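4-hydroxybenzoyl-CoA thioesterase (Pseudomonas sp. CBS3, PDB 1LO7) catalyses the hydrolysis of 4-hydroxybenzoyl-CoA to 4-hydroxybenzoate and coenzyme A, the final step in converting 4-chlorobenzoate to 4-hydroxybenzoate. Local coordinates at residues C42-W47 against R117-N122; A33-Y38 against A113-V118; T82-K85 against S91-Q94. One frame throughout, in Å; residues are numbered along the deposited sequence. Where two conformers were deposited one is given.

All three contacts belong to one hot dog fold, a long helix wrapped by an antiparallel sheet, and each reaches the bound coenzyme A inhibitor. Contacts 1 and 2 are buried and share strand 107-123: the first sets the loop after helix 25-41 against it, the second the helix itself. Contact 3 pairs two strands of a hairpin, and strand 91-101 is the sheet neighbour of strand 107-123; it alone has an exposed residue among those that touch, K85. Chemistry follows place. Contact 1 is apolar, near the phenol end of the ligand; contact 2 buries a salt bridge beside its aromatic ring; contact 3 combines backbone pairing with a grip on the ligand's 3'-phosphate group.

Contact 1 (C42-W47 against R117-N122); sequences CGLPPW and RVFAMN. With 4CO (4-hydroxyphenacyl coenzyme A), chain B.
F119 meets both of its partners across the contact with its phenyl ring, and CE1 is the ring atom closest to each: it lies 3.9 Å from W47 CH2 and 4.0 Å from L44 CD2. Leucine suits its place because a branched tip can push one methyl against the phenyl, and L44 and F119 indeed approach from opposite directions. W47 runs at about a right angle to F119 and meets it obliquely with the far corner of its six-membered ring. The first torsion of F119 puts CG anti to the carbonyl carbon (chi1 -80°), which swings the phenyl toward the loop. W47 has CG on the corresponding side (chi1 -49°), and its NE1 lies 3.4 Å from the inhibitor's phenol oxygen O2B, which meets the indole obliquely. F39 meets F119 edge-to-face, and F13 of a second subunit does the same to W47. G43, with positive phi, closes helix 25-41 in a Schellman motif and turns the chain toward P46, the N-cap of the next helix. No hydrogen bond joins the two segments, so fit between buried apolar groups holds them, and the substrate-binding indole that touches F119 also packs against the phenol oxygen.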
loop_
_atom_site.group_PDB
_atom_site.type_symbol
_atom_site.label_atom_id
_atom_site.label_comp_id
_atom_site.label_asym_id
_atom_site.label_seq_id
_atom_site.Cartn_x
_atom_site.Cartn_y
_atom_site.Cartn_z
ATOM N N CYS A 42 -5.663 18.421 -17.654
ATOM C CA CYS A 42 -5.492 18.868 -19.027
ATOM C C CYS A 42 -6.775 18.683 -19.855
ATOM O O CYS A 42 -6.859 19.133 -20.997
ATOM C CB CYS A 42 -4.285 18.233 -19.727
ATOM S SG CYS A 42 -2.749 18.995 -19.149
ATOM N N GLY A 43 -7.768 18.013 -19.284
ATOM C CA GLY A 43 -9.039 17.829 -20.012
ATOM C C GLY A 43 -9.331 16.448 -20.576
ATOM O O GLY A 43 -10.353 16.270 -21.224
ATOM N N LEU A 44 -8.480 15.453 -20.351
ATOM C CA LEU A 44 -8.825 14.159 -20.884
ATOM C C LEU A 44 -9.895 13.574 -19.979
ATOM O O LEU A 44 -10.006 13.871 -18.767
ATOM C CB LEU A 44 -7.612 13.198 -20.812
ATOM C CG LEU A 44 -6.549 13.390 -21.900
ATOM C CD1 LEU A 44 -5.694 14.638 -21.676
ATOM C CD2 LEU A 44 -5.643 12.162 -21.953
ATOM N N PRO A 45 -10.683 12.698 -20.531
ATOM C CA PRO A 45 -11.702 12.073 -19.710
ATOM C C PRO A 45 -11.057 10.995 -18.824
ATOM O O PRO A 45 -9.940 10.570 -19.078
ATOM C CB PRO A 45 -12.622 11.384 -20.747
ATOM C CG PRO A 45 -12.208 11.839 -22.137
ATOM C CD PRO A 45 -10.773 12.307 -21.959
ATOM N N PRO A 46 -11.757 10.518 -17.819
ATOM C CA PRO A 46 -11.231 9.456 -16.981
ATOM C C PRO A 46 -11.090 8.182 -17.791
ATOM O O PRO A 46 -11.856 7.961 -18.752
ATOM C CB PRO A 46 -12.283 9.220 -15.875
ATOM C CG PRO A 46 -13.393 10.234 -16.127
ATOM C CD PRO A 46 -13.007 11.113 -17.299
ATOM N N TRP A 47 -10.135 7.340 -17.403
ATOM C CA TRP A 47 -9.945 6.117 -18.164
ATOM C C TRP A 47 -11.238 5.273 -18.281
ATOM O O TRP A 47 -11.471 4.592 -19.277
ATOM C CB TRP A 47 -8.808 5.266 -17.606
ATOM C CG TRP A 47 -7.536 6.035 -17.362
ATOM C CD1 TRP A 47 -6.765 5.926 -16.249
ATOM C CD2 TRP A 47 -6.911 7.010 -18.216
ATOM N NE1 TRP A 47 -5.687 6.752 -16.332
ATOM C CE2 TRP A 47 -5.716 7.421 -17.536
ATOM C CE3 TRP A 47 -7.215 7.546 -19.495
ATOM C CZ2 TRP A 47 -4.838 8.354 -18.078
ATOM C CZ3 TRP A 47 -6.317 8.470 -20.028
ATOM C CH2 TRP A 47 -5.149 8.856 -19.317
ATOM N N ARG A 117 5.917 6.581 -20.253
ATOM C CA ARG A 117 4.675 5.849 -20.303
ATOM C C ARG A 117 4.134 5.811 -21.723
ATOM O O ARG A 117 4.676 6.447 -22.660
ATOM C CB ARG A 117 3.658 6.585 -19.420
ATOM C CG ARG A 117 3.903 6.444 -17.901
ATOM C CD ARG A 117 3.024 7.415 -17.131
ATOM N NE ARG A 117 3.257 7.467 -15.674
ATOM C CZ ARG A 117 2.532 6.786 -14.784
ATOM N NH1 ARG A 117 1.538 5.938 -15.137
ATOM N NH2 ARG A 117 2.823 6.973 -13.493
ATOM N N VAL A 118 3.041 5.070 -21.874
ATOM C CA VAL A 118 2.390 4.970 -23.179
ATOM C C VAL A 118 0.930 4.873 -22.956
ATOM O O VAL A 118 0.501 4.419 -21.898
ATOM C CB VAL A 118 2.768 3.701 -23.894
ATOM C CG1 VAL A 118 4.260 3.662 -24.175
ATOM C CG2 VAL A 118 2.291 2.461 -23.136
ATOM N N PHE A 119 0.159 5.313 -23.964
ATOM C CA PHE A 119 -1.297 5.176 -23.934
ATOM C C PHE A 119 -1.506 3.752 -24.377
ATOM O O PHE A 119 -0.824 3.304 -25.266
ATOM C CB PHE A 119 -2.041 6.133 -24.860
ATOM C CG PHE A 119 -2.147 7.493 -24.208
ATOM C CD1 PHE A 119 -3.215 7.807 -23.372
ATOM C CD2 PHE A 119 -1.151 8.447 -24.415
ATOM C CE1 PHE A 119 -3.315 9.069 -22.794
ATOM C CE2 PHE A 119 -1.237 9.712 -23.833
ATOM C CZ PHE A 119 -2.321 10.014 -23.009
ATOM N N ALA A 120 -2.400 3.012 -23.734
ATOM C CA ALA A 120 -2.519 1.647 -24.162
ATOM C C ALA A 120 -3.940 1.154 -24.145
ATOM O O ALA A 120 -4.835 1.773 -23.593
ATOM C CB ALA A 120 -1.707 0.734 -23.233
ATOM N N MET A 121 -4.079 -0.027 -24.741
ATOM C CA MET A 121 -5.340 -0.715 -24.811
ATOM C C MET A 121 -5.117 -2.107 -24.341
ATOM O O MET A 121 -3.996 -2.578 -24.361
ATOM C CB MET A 121 -5.922 -0.587 -26.201
ATOM C CG MET A 121 -6.304 0.874 -26.294
ATOM S SD MET A 121 -7.207 1.171 -27.769
ATOM C CE MET A 121 -6.430 -0.183 -28.693
ATOM N N ASN A 122 -6.180 -2.750 -23.892
ATOM C CA ASN A 122 -6.126 -4.146 -23.464
ATOM C C ASN A 122 -6.834 -4.943 -24.560
ATOM O O ASN A 122 -8.032 -4.804 -24.716
ATOM C CB ASN A 122 -6.780 -4.470 -22.105
ATOM C CG ASN A 122 -5.759 -4.322 -20.999
ATOM O OD1 ASN A 122 -4.557 -4.585 -21.187
ATOM N ND2 ASN A 122 -6.240 -3.873 -19.847
HETATM N N1A 4CO B . 12.602 2.574 -22.208
HETATM C C2A 4CO B . 12.148 3.543 -23.059
HETATM N N3A 4CO B . 11.125 3.475 -23.870
HETATM C C4A 4CO B . 10.486 2.288 -23.784
HETATM C C5A 4CO B . 10.838 1.216 -22.982
HETATM C C6A 4CO B . 11.953 1.385 -22.146
HETATM N N6A 4CO B . 12.382 0.445 -21.331
HETATM N N7A 4CO B . 9.967 0.146 -23.168
HETATM C C8A 4CO B . 9.103 0.579 -24.095
HETATM N N9A 4CO B . 9.387 1.853 -24.513
HETATM C C1D 4CO B . 8.726 2.624 -25.571
HETATM C C2D 4CO B . 9.044 2.069 -26.956
HETATM O O2D 4CO B . 10.332 2.490 -27.411
HETATM C C3D 4CO B . 7.947 2.751 -27.754
HETATM O O3D 4CO B . 8.161 4.139 -27.795
HETATM P P3D 4CO B . 8.092 4.959 -29.145
HETATM O O7A 4CO B . 9.385 4.816 -29.781
HETATM O O8A 4CO B . 7.006 4.449 -29.987
HETATM O O9A 4CO B . 7.818 6.439 -28.760
HETATM C C4D 4CO B . 6.785 2.540 -26.789
HETATM O O4D 4CO B . 7.381 2.375 -25.466
HETATM C C5D 4CO B . 5.816 1.440 -27.107
HETATM O O5D 4CO B . 6.499 0.197 -26.926
HETATM P P1A 4CO B . 6.386 -0.897 -28.070
HETATM O O1A 4CO B . 7.366 -1.912 -27.654
HETATM O O2A 4CO B . 6.654 -0.356 -29.383
HETATM O O3A 4CO B . 4.965 -1.442 -28.113
HETATM P P2A 4CO B . 4.285 -2.685 -27.362
HETATM O O4A 4CO B . 2.837 -2.585 -27.643
HETATM O O5A 4CO B . 4.814 -3.917 -27.943
HETATM O O6A 4CO B . 4.727 -2.810 -25.781
HETATM C CBP 4CO B . 3.858 -2.524 -23.629
HETATM C CCP 4CO B . 4.277 -1.804 -24.912
HETATM C CDP 4CO B . 2.773 -3.578 -23.911
HETATM C CEP 4CO B . 3.415 -1.508 -22.585
HETATM C CAP 4CO B . 4.988 -3.425 -23.104
HETATM O OAP 4CO B . 6.170 -2.653 -22.881
HETATM C C9P 4CO B . 4.690 -3.901 -21.684
HETATM O O9P 4CO B . 3.757 -4.648 -21.474
HETATM N N8P 4CO B . 5.496 -3.351 -20.611
HETATM C C7P 4CO B . 4.970 -3.692 -19.285
HETATM C C6P 4CO B . 4.002 -2.622 -18.759
HETATM C C5P 4CO B . 3.786 -2.847 -17.258
HETATM O O5P 4CO B . 3.381 -3.912 -16.803
HETATM N N4P 4CO B . 4.085 -1.678 -16.467
HETATM C C3P 4CO B . 4.017 -1.864 -15.025
HETATM C C2P 4CO B . 2.594 -1.927 -14.538
HETATM S S1P 4CO B . 1.455 -0.863 -15.423
HETATM O O1B 4CO B . 0.627 0.809 -12.742
HETATM C C1B 4CO B . -0.016 0.585 -13.753
HETATM C C2B 4CO B . -0.743 1.679 -14.408
HETATM C C3B 4CO B . -1.497 1.398 -15.574
HETATM C C4B 4CO B . -2.210 2.422 -16.194
HETATM C C5B 4CO B . -2.196 3.718 -15.639
HETATM O O2B 4CO B . -2.963 4.753 -16.214
HETATM C C6B 4CO B . -1.413 3.991 -14.482
HETATM C C7B 4CO B . -0.682 2.960 -13.861
HETATM C CB 4CO B . -0.041 -0.768 -14.361
#

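Contact 2 (A33-Y38 against A113-V118); sequences AASRNY and ADEIRV. With 4CO (4-hydroxyphenacyl coenzyme A), chain B.
S35 sits over one face of the R117 guanidinium. Its OG lies 3.3 Å from R117 NE, too poorly angled for a hydrogen bond, and its CB comes within 3.6 Å of R117 NH2. This is the tight part, and a residue as small as serine lets the helix lie against the flat group. With OG anti to the backbone N (chi1 169°), the hydroxyl extends over the guanidinium; its strongest polar partner is the amide of Q94. In the guanidinium plane, R117 grips E115 side-on: NE and NH2 both donate to OE1 at 2.8 Å, from the same side of the carboxylate. D32 makes a second salt bridge to NH2, giving the buried arginine two carboxylate partners, and H96 bonds to E115 OE1. NH1 bonds to T59 O, and the inhibitor's C6B lies in the guanidinium plane, at its edge, 3.6 Å from NH1. The looser part is at E115, whose OE1 comes only to 4.1 Å from S35 CB; no touching residue is exposed. Helix 25-41 thus packs on strand 107-123 through S35, while A34 and Y38 rest on strand 77-87 and R36 forms salt bridges with D75 and E12 of a second subunit.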
loop_
_atom_site.group_PDB
_atom_site.type_symbol
_atom_site.label_atom_id
_atom_site.label_comp_id
_atom_site.label_asym_id
_atom_site.label_seq_id
_atom_site.Cartn_x
_atom_site.Cartn_y
_atom_site.Cartn_z
ATOM N N ALA A 33 -0.442 9.147 -9.055
ATOM C CA ALA A 33 -1.628 9.993 -8.932
ATOM C C ALA A 33 -1.359 11.317 -9.648
ATOM O O ALA A 33 -2.221 11.896 -10.324
ATOM C CB ALA A 33 -1.927 10.259 -7.447
ATOM N N ALA A 34 -0.117 11.824 -9.502
ATOM C CA ALA A 34 0.191 13.109 -10.160
ATOM C C ALA A 34 0.155 12.940 -11.694
ATOM O O ALA A 34 -0.214 13.830 -12.431
ATOM C CB ALA A 34 1.565 13.616 -9.740
ATOM N N SER A 35 0.575 11.778 -12.194
ATOM C CA SER A 35 0.562 11.520 -13.651
ATOM C C SER A 35 -0.862 11.608 -14.227
ATOM O O SER A 35 -1.131 12.202 -15.283
ATOM C CB SER A 35 1.110 10.105 -13.911
ATOM O OG SER A 35 0.884 9.688 -15.261
ATOM N N ARG A 36 -1.787 10.969 -13.513
ATOM C CA ARG A 36 -3.170 10.924 -13.956
ATOM C C ARG A 36 -3.818 12.279 -13.756
ATOM O O ARG A 36 -4.635 12.707 -14.582
ATOM C CB ARG A 36 -3.948 9.865 -13.195
ATOM C CG ARG A 36 -5.193 9.415 -13.962
ATOM C CD ARG A 36 -5.924 8.295 -13.228
ATOM N NE ARG A 36 -6.455 8.753 -11.916
ATOM C CZ ARG A 36 -7.608 9.413 -11.754
ATOM N NH1 ARG A 36 -8.421 9.708 -12.754
ATOM N NH2 ARG A 36 -7.957 9.786 -10.527
ATOM N N ASN A 37 -3.470 12.925 -12.635
ATOM C CA ASN A 37 -4.001 14.244 -12.323
ATOM C C ASN A 37 -3.657 15.232 -13.451
ATOM O O ASN A 37 -4.441 16.150 -13.811
ATOM C CB ASN A 37 -3.420 14.747 -10.970
ATOM C CG ASN A 37 -3.947 16.162 -10.638
ATOM O OD1 ASN A 37 -5.136 16.321 -10.254
ATOM N ND2 ASN A 37 -3.106 17.172 -10.802
ATOM N N TYR A 38 -2.439 15.059 -14.004
ATOM C CA TYR A 38 -1.992 15.931 -15.100
ATOM C C TYR A 38 -2.950 15.791 -16.257
ATOM O O TYR A 38 -3.465 16.763 -16.770
ATOM C CB TYR A 38 -0.595 15.471 -15.557
ATOM C CG TYR A 38 -0.105 16.165 -16.798
ATOM C CD1 TYR A 38 0.550 17.398 -16.723
ATOM C CD2 TYR A 38 -0.289 15.569 -18.046
ATOM C CE1 TYR A 38 1.013 18.037 -17.878
ATOM C CE2 TYR A 38 0.165 16.186 -19.215
ATOM C CZ TYR A 38 0.810 17.420 -19.118
ATOM O OH TYR A 38 1.236 17.995 -20.288
ATOM N N ALA A 113 11.438 12.347 -10.706
ATOM C CA ALA A 113 11.405 11.154 -11.501
ATOM C C ALA A 113 10.982 11.488 -12.939
ATOM O O ALA A 113 10.126 12.354 -13.145
ATOM C CB ALA A 113 10.416 10.115 -10.942
ATOM N N ASP A 114 11.616 10.807 -13.898
ATOM C CA ASP A 114 11.267 10.929 -15.293
ATOM C C ASP A 114 10.667 9.571 -15.602
ATOM O O ASP A 114 11.365 8.538 -15.588
ATOM C CB ASP A 114 12.451 11.153 -16.212
ATOM C CG ASP A 114 12.857 12.589 -16.171
ATOM O OD1 ASP A 114 12.155 13.457 -15.722
ATOM O OD2 ASP A 114 14.035 12.819 -16.666
ATOM N N GLU A 115 9.358 9.565 -15.867
ATOM C CA GLU A 115 8.631 8.346 -16.192
ATOM C C GLU A 115 8.379 8.266 -17.681
ATOM O O GLU A 115 8.017 9.272 -18.287
ATOM C CB GLU A 115 7.225 8.307 -15.493
ATOM C CG GLU A 115 7.312 8.288 -13.950
ATOM C CD GLU A 115 5.936 8.219 -13.345
ATOM O OE1 GLU A 115 4.976 8.772 -13.818
ATOM O OE2 GLU A 115 5.885 7.531 -12.228
ATOM N N ILE A 116 8.541 7.079 -18.231
ATOM C CA ILE A 116 8.254 6.889 -19.635
ATOM C C ILE A 116 6.990 6.043 -19.668
ATOM O O ILE A 116 6.959 4.937 -19.140
ATOM C CB ILE A 116 9.367 6.250 -20.444
ATOM C CG1 ILE A 116 10.658 7.111 -20.297
ATOM C CG2 ILE A 116 8.878 6.146 -21.898
ATOM C CD1 ILE A 116 11.789 6.722 -21.260
ATOM N N ARG A 117 5.917 6.581 -20.253
ATOM C CA ARG A 117 4.675 5.849 -20.303
ATOM C C ARG A 117 4.134 5.811 -21.723
ATOM O O ARG A 117 4.676 6.447 -22.660
ATOM C CB ARG A 117 3.658 6.585 -19.420
ATOM C CG ARG A 117 3.903 6.444 -17.901
ATOM C CD ARG A 117 3.024 7.415 -17.131
ATOM N NE ARG A 117 3.257 7.467 -15.674
ATOM C CZ ARG A 117 2.532 6.786 -14.784
ATOM N NH1 ARG A 117 1.538 5.938 -15.137
ATOM N NH2 ARG A 117 2.823 6.973 -13.493
ATOM N N VAL A 118 3.041 5.070 -21.874
ATOM C CA VAL A 118 2.390 4.970 -23.179
ATOM C C VAL A 118 0.930 4.873 -22.956
ATOM O O VAL A 118 0.501 4.419 -21.898
ATOM C CB VAL A 118 2.768 3.701 -23.894
ATOM C CG1 VAL A 118 4.260 3.662 -24.175
ATOM C CG2 VAL A 118 2.291 2.461 -23.136
HETATM N N1A 4CO B . 12.602 2.574 -22.208
HETATM C C2A 4CO B . 12.148 3.543 -23.059
HETATM N N3A 4CO B . 11.125 3.475 -23.870
HETATM C C4A 4CO B . 10.486 2.288 -23.784
HETATM C C5A 4CO B . 10.838 1.216 -22.982
HETATM C C6A 4CO B . 11.953 1.385 -22.146
HETATM N N6A 4CO B . 12.382 0.445 -21.331
HETATM N N7A 4CO B . 9.967 0.146 -23.168
HETATM C C8A 4CO B . 9.103 0.579 -24.095
HETATM N N9A 4CO B . 9.387 1.853 -24.513
HETATM C C1D 4CO B . 8.726 2.624 -25.571
HETATM C C2D 4CO B . 9.044 2.069 -26.956
HETATM O O2D 4CO B . 10.332 2.490 -27.411
HETATM C C3D 4CO B . 7.947 2.751 -27.754
HETATM O O3D 4CO B . 8.161 4.139 -27.795
HETATM P P3D 4CO B . 8.092 4.959 -29.145
HETATM O O7A 4CO B . 9.385 4.816 -29.781
HETATM O O8A 4CO B . 7.006 4.449 -29.987
HETATM O O9A 4CO B . 7.818 6.439 -28.760
HETATM C C4D 4CO B . 6.785 2.540 -26.789
HETATM O O4D 4CO B . 7.381 2.375 -25.466
HETATM C C5D 4CO B . 5.816 1.440 -27.107
HETATM O O5D 4CO B . 6.499 0.197 -26.926
HETATM P P1A 4CO B . 6.386 -0.897 -28.070
HETATM O O1A 4CO B . 7.366 -1.912 -27.654
HETATM O O2A 4CO B . 6.654 -0.356 -29.383
HETATM O O3A 4CO B . 4.965 -1.442 -28.113
HETATM P P2A 4CO B . 4.285 -2.685 -27.362
HETATM O O4A 4CO B . 2.837 -2.585 -27.643
HETATM O O5A 4CO B . 4.814 -3.917 -27.943
HETATM O O6A 4CO B . 4.727 -2.810 -25.781
HETATM C CBP 4CO B . 3.858 -2.524 -23.629
HETATM C CCP 4CO B . 4.277 -1.804 -24.912
HETATM C CDP 4CO B . 2.773 -3.578 -23.911
HETATM C CEP 4CO B . 3.415 -1.508 -22.585
HETATM C CAP 4CO B . 4.988 -3.425 -23.104
HETATM O OAP 4CO B . 6.170 -2.653 -22.881
HETATM C C9P 4CO B . 4.690 -3.901 -21.684
HETATM O O9P 4CO B . 3.757 -4.648 -21.474
HETATM N N8P 4CO B . 5.496 -3.351 -20.611
HETATM C C7P 4CO B . 4.970 -3.692 -19.285
HETATM C C6P 4CO B . 4.002 -2.622 -18.759
HETATM C C5P 4CO B . 3.786 -2.847 -17.258
HETATM O O5P 4CO B . 3.381 -3.912 -16.803
HETATM N N4P 4CO B . 4.085 -1.678 -16.467
HETATM C C3P 4CO B . 4.017 -1.864 -15.025
HETATM C C2P 4CO B . 2.594 -1.927 -14.538
HETATM S S1P 4CO B . 1.455 -0.863 -15.423
HETATM O O1B 4CO B . 0.627 0.809 -12.742
HETATM C C1B 4CO B . -0.016 0.585 -13.753
HETATM C C2B 4CO B . -0.743 1.679 -14.408
HETATM C C3B 4CO B . -1.497 1.398 -15.574
HETATM C C4B 4CO B . -2.210 2.422 -16.194
HETATM C C5B 4CO B . -2.196 3.718 -15.639
HETATM O O2B 4CO B . -2.963 4.753 -16.214
HETATM C C6B 4CO B . -1.413 3.991 -14.482
HETATM C C7B 4CO B . -0.682 2.960 -13.861
HETATM C CB 4CO B . -0.041 -0.768 -14.361
#

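Contact 3 (T82-K85 against S91-Q94); sequences TCIK and SFVQ. With 4CO (4-hydroxyphenacyl coenzyme A), chain B.
I84 and Q94 face each other as a non-hydrogen-bonded antiparallel pair, their CA atoms 4.5 Å apart, in the beta hairpin of strands 77-87 and 91-101 of the hot dog sheet. The backbone bond beside them runs from K85 N to V93 O (2.8 Å, 148° at the hydrogen), helped by CA-H...O contacts from I84 to V93 O and from Q94 to C83 O. Apolar packing fills the buried face: I84 CD1 lies 3.6 Å from F92 CD2, and T82 CG2 lies 3.7 Å from Q94 CG. Beta-branched isoleucine suits a strand, and with CG1 anti to the carbonyl carbon (chi1 -61°) a chi2 of -78° carries CD1 to the phenyl. K85 and V93 run side by side, CD to CG1 at 3.6 Å, the exposed lysine lending its methylenes. Replacing Q94 with an alanine would probably open a gap beside T82 CG2 and leave the hydroxyl of S35 without its amide partner. S91 meets the inhibitor: its N donates to O9A of the 3'-phosphate at 2.9 Å, with OG 2.7 Å from O9A. The pairing is thus mainly backbone and apolar, with S91 N and OG among the groups that meet the phosphate.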
loop_
_atom_site.group_PDB
_atom_site.type_symbol
_atom_site.label_atom_id
_atom_site.label_comp_id
_atom_site.label_asym_id
_atom_site.label_seq_id
_atom_site.Cartn_x
_atom_site.Cartn_y
_atom_site.Cartn_z
ATOM N N THR A 82 4.305 18.391 -12.364
ATOM C CA THR A 82 4.342 17.431 -13.443
ATOM C C THR A 82 4.165 18.075 -14.823
ATOM O O THR A 82 3.321 18.938 -15.028
ATOM C CB THR A 82 3.164 16.419 -13.233
ATOM O OG1 THR A 82 3.314 15.765 -11.986
ATOM C CG2 THR A 82 3.106 15.364 -14.340
ATOM N N CYS A 83 4.996 17.626 -15.761
ATOM C CA CYS A 83 4.910 18.096 -17.138
ATOM C C CYS A 83 5.336 16.988 -18.076
ATOM O O CYS A 83 5.897 15.976 -17.674
ATOM C CB CYS A 83 5.747 19.357 -17.407
ATOM S SG CYS A 83 7.518 19.004 -17.399
ATOM N N ILE A 84 5.036 17.175 -19.345
ATOM C CA ILE A 84 5.439 16.243 -20.338
ATOM C C ILE A 84 6.723 16.871 -20.900
ATOM O O ILE A 84 6.705 17.988 -21.412
ATOM C CB ILE A 84 4.425 16.098 -21.444
ATOM C CG1 ILE A 84 3.114 15.588 -20.855
ATOM C CG2 ILE A 84 4.998 15.149 -22.528
ATOM C CD1 ILE A 84 3.186 14.091 -20.577
ATOM N N LYS A 85 7.816 16.147 -20.774
ATOM C CA LYS A 85 9.132 16.551 -21.203
ATOM C C LYS A 85 9.302 16.312 -22.704
ATOM O O LYS A 85 9.912 17.113 -23.404
ATOM C CB LYS A 85 10.139 15.707 -20.389
ATOM C CG LYS A 85 11.619 16.070 -20.468
ATOM C CD LYS A 85 12.565 14.904 -20.132
ATOM C CE LYS A 85 14.030 15.301 -19.951
ATOM N NZ LYS A 85 14.927 14.776 -20.998
ATOM N N SER A 91 5.377 6.590 -27.115
ATOM C CA SER A 91 5.665 6.893 -25.716
ATOM C C SER A 91 5.818 8.356 -25.441
ATOM O O SER A 91 5.926 9.153 -26.358
ATOM C CB SER A 91 6.971 6.204 -25.293
ATOM O OG SER A 91 8.099 6.671 -26.064
ATOM N N PHE A 92 5.878 8.703 -24.157
ATOM C CA PHE A 92 6.094 10.084 -23.779
ATOM C C PHE A 92 6.862 10.064 -22.445
ATOM O O PHE A 92 6.775 9.091 -21.671
ATOM C CB PHE A 92 4.772 10.878 -23.724
ATOM C CG PHE A 92 3.775 10.320 -22.713
ATOM C CD1 PHE A 92 2.773 9.418 -23.108
ATOM C CD2 PHE A 92 3.832 10.672 -21.355
ATOM C CE1 PHE A 92 1.863 8.882 -22.189
ATOM C CE2 PHE A 92 2.920 10.150 -20.426
ATOM C CZ PHE A 92 1.924 9.255 -20.841
ATOM N N VAL A 93 7.588 11.125 -22.204
ATOM C CA VAL A 93 8.374 11.235 -20.996
ATOM C C VAL A 93 7.644 12.221 -20.137
ATOM O O VAL A 93 7.414 13.354 -20.551
ATOM C CB VAL A 93 9.806 11.741 -21.294
ATOM C CG1 VAL A 93 10.573 11.900 -19.970
ATOM C CG2 VAL A 93 10.604 10.827 -22.253
ATOM N N GLN A 94 7.253 11.758 -18.947
ATOM C CA GLN A 94 6.543 12.592 -17.998
ATOM C C GLN A 94 7.479 12.843 -16.792
ATOM O O GLN A 94 7.925 11.909 -16.120
ATOM C CB GLN A 94 5.215 11.931 -17.529
ATOM C CG GLN A 94 4.240 12.904 -16.865
ATOM C CD GLN A 94 2.850 12.275 -16.713
ATOM O OE1 GLN A 94 1.818 12.964 -16.786
ATOM N NE2 GLN A 94 2.811 10.972 -16.524
HETATM N N1A 4CO B . 12.602 2.574 -22.208
HETATM C C2A 4CO B . 12.148 3.543 -23.059
HETATM N N3A 4CO B . 11.125 3.475 -23.870
HETATM C C4A 4CO B . 10.486 2.288 -23.784
HETATM C C5A 4CO B . 10.838 1.216 -22.982
HETATM C C6A 4CO B . 11.953 1.385 -22.146
HETATM N N6A 4CO B . 12.382 0.445 -21.331
HETATM N N7A 4CO B . 9.967 0.146 -23.168
HETATM C C8A 4CO B . 9.103 0.579 -24.095
HETATM N N9A 4CO B . 9.387 1.853 -24.513
HETATM C C1D 4CO B . 8.726 2.624 -25.571
HETATM C C2D 4CO B . 9.044 2.069 -26.956
HETATM O O2D 4CO B . 10.332 2.490 -27.411
HETATM C C3D 4CO B . 7.947 2.751 -27.754
HETATM O O3D 4CO B . 8.161 4.139 -27.795
HETATM P P3D 4CO B . 8.092 4.959 -29.145
HETATM O O7A 4CO B . 9.385 4.816 -29.781
HETATM O O8A 4CO B . 7.006 4.449 -29.987
HETATM O O9A 4CO B . 7.818 6.439 -28.760
HETATM C C4D 4CO B . 6.785 2.540 -26.789
HETATM O O4D 4CO B . 7.381 2.375 -25.466
HETATM C C5D 4CO B . 5.816 1.440 -27.107
HETATM O O5D 4CO B . 6.499 0.197 -26.926
HETATM P P1A 4CO B . 6.386 -0.897 -28.070
HETATM O O1A 4CO B . 7.366 -1.912 -27.654
HETATM O O2A 4CO B . 6.654 -0.356 -29.383
HETATM O O3A 4CO B . 4.965 -1.442 -28.113
HETATM P P2A 4CO B . 4.285 -2.685 -27.362
HETATM O O4A 4CO B . 2.837 -2.585 -27.643
HETATM O O5A 4CO B . 4.814 -3.917 -27.943
HETATM O O6A 4CO B . 4.727 -2.810 -25.781
HETATM C CBP 4CO B . 3.858 -2.524 -23.629
HETATM C CCP 4CO B . 4.277 -1.804 -24.912
HETATM C CDP 4CO B . 2.773 -3.578 -23.911
HETATM C CEP 4CO B . 3.415 -1.508 -22.585
HETATM C CAP 4CO B . 4.988 -3.425 -23.104
HETATM O OAP 4CO B . 6.170 -2.653 -22.881
HETATM C C9P 4CO B . 4.690 -3.901 -21.684
HETATM O O9P 4CO B . 3.757 -4.648 -21.474
HETATM N N8P 4CO B . 5.496 -3.351 -20.611
HETATM C C7P 4CO B . 4.970 -3.692 -19.285
HETATM C C6P 4CO B . 4.002 -2.622 -18.759
HETATM C C5P 4CO B . 3.786 -2.847 -17.258
HETATM O O5P 4CO B . 3.381 -3.912 -16.803
HETATM N N4P 4CO B . 4.085 -1.678 -16.467
HETATM C C3P 4CO B . 4.017 -1.864 -15.025
HETATM C C2P 4CO B . 2.594 -1.927 -14.538
HETATM S S1P 4CO B . 1.455 -0.863 -15.423
HETATM O O1B 4CO B . 0.627 0.809 -12.742
HETATM C C1B 4CO B . -0.016 0.585 -13.753
HETATM C C2B 4CO B . -0.743 1.679 -14.408
HETATM C C3B 4CO B . -1.497 1.398 -15.574
HETATM C C4B 4CO B . -2.210 2.422 -16.194
HETATM C C5B 4CO B . -2.196 3.718 -15.639
HETATM O O2B 4CO B . -2.963 4.753 -16.214
HETATM C C6B 4CO B . -1.413 3.991 -14.482
HETATM C C7B 4CO B . -0.682 2.960 -13.861
HETATM C CB 4CO B . -0.041 -0.768 -14.361
#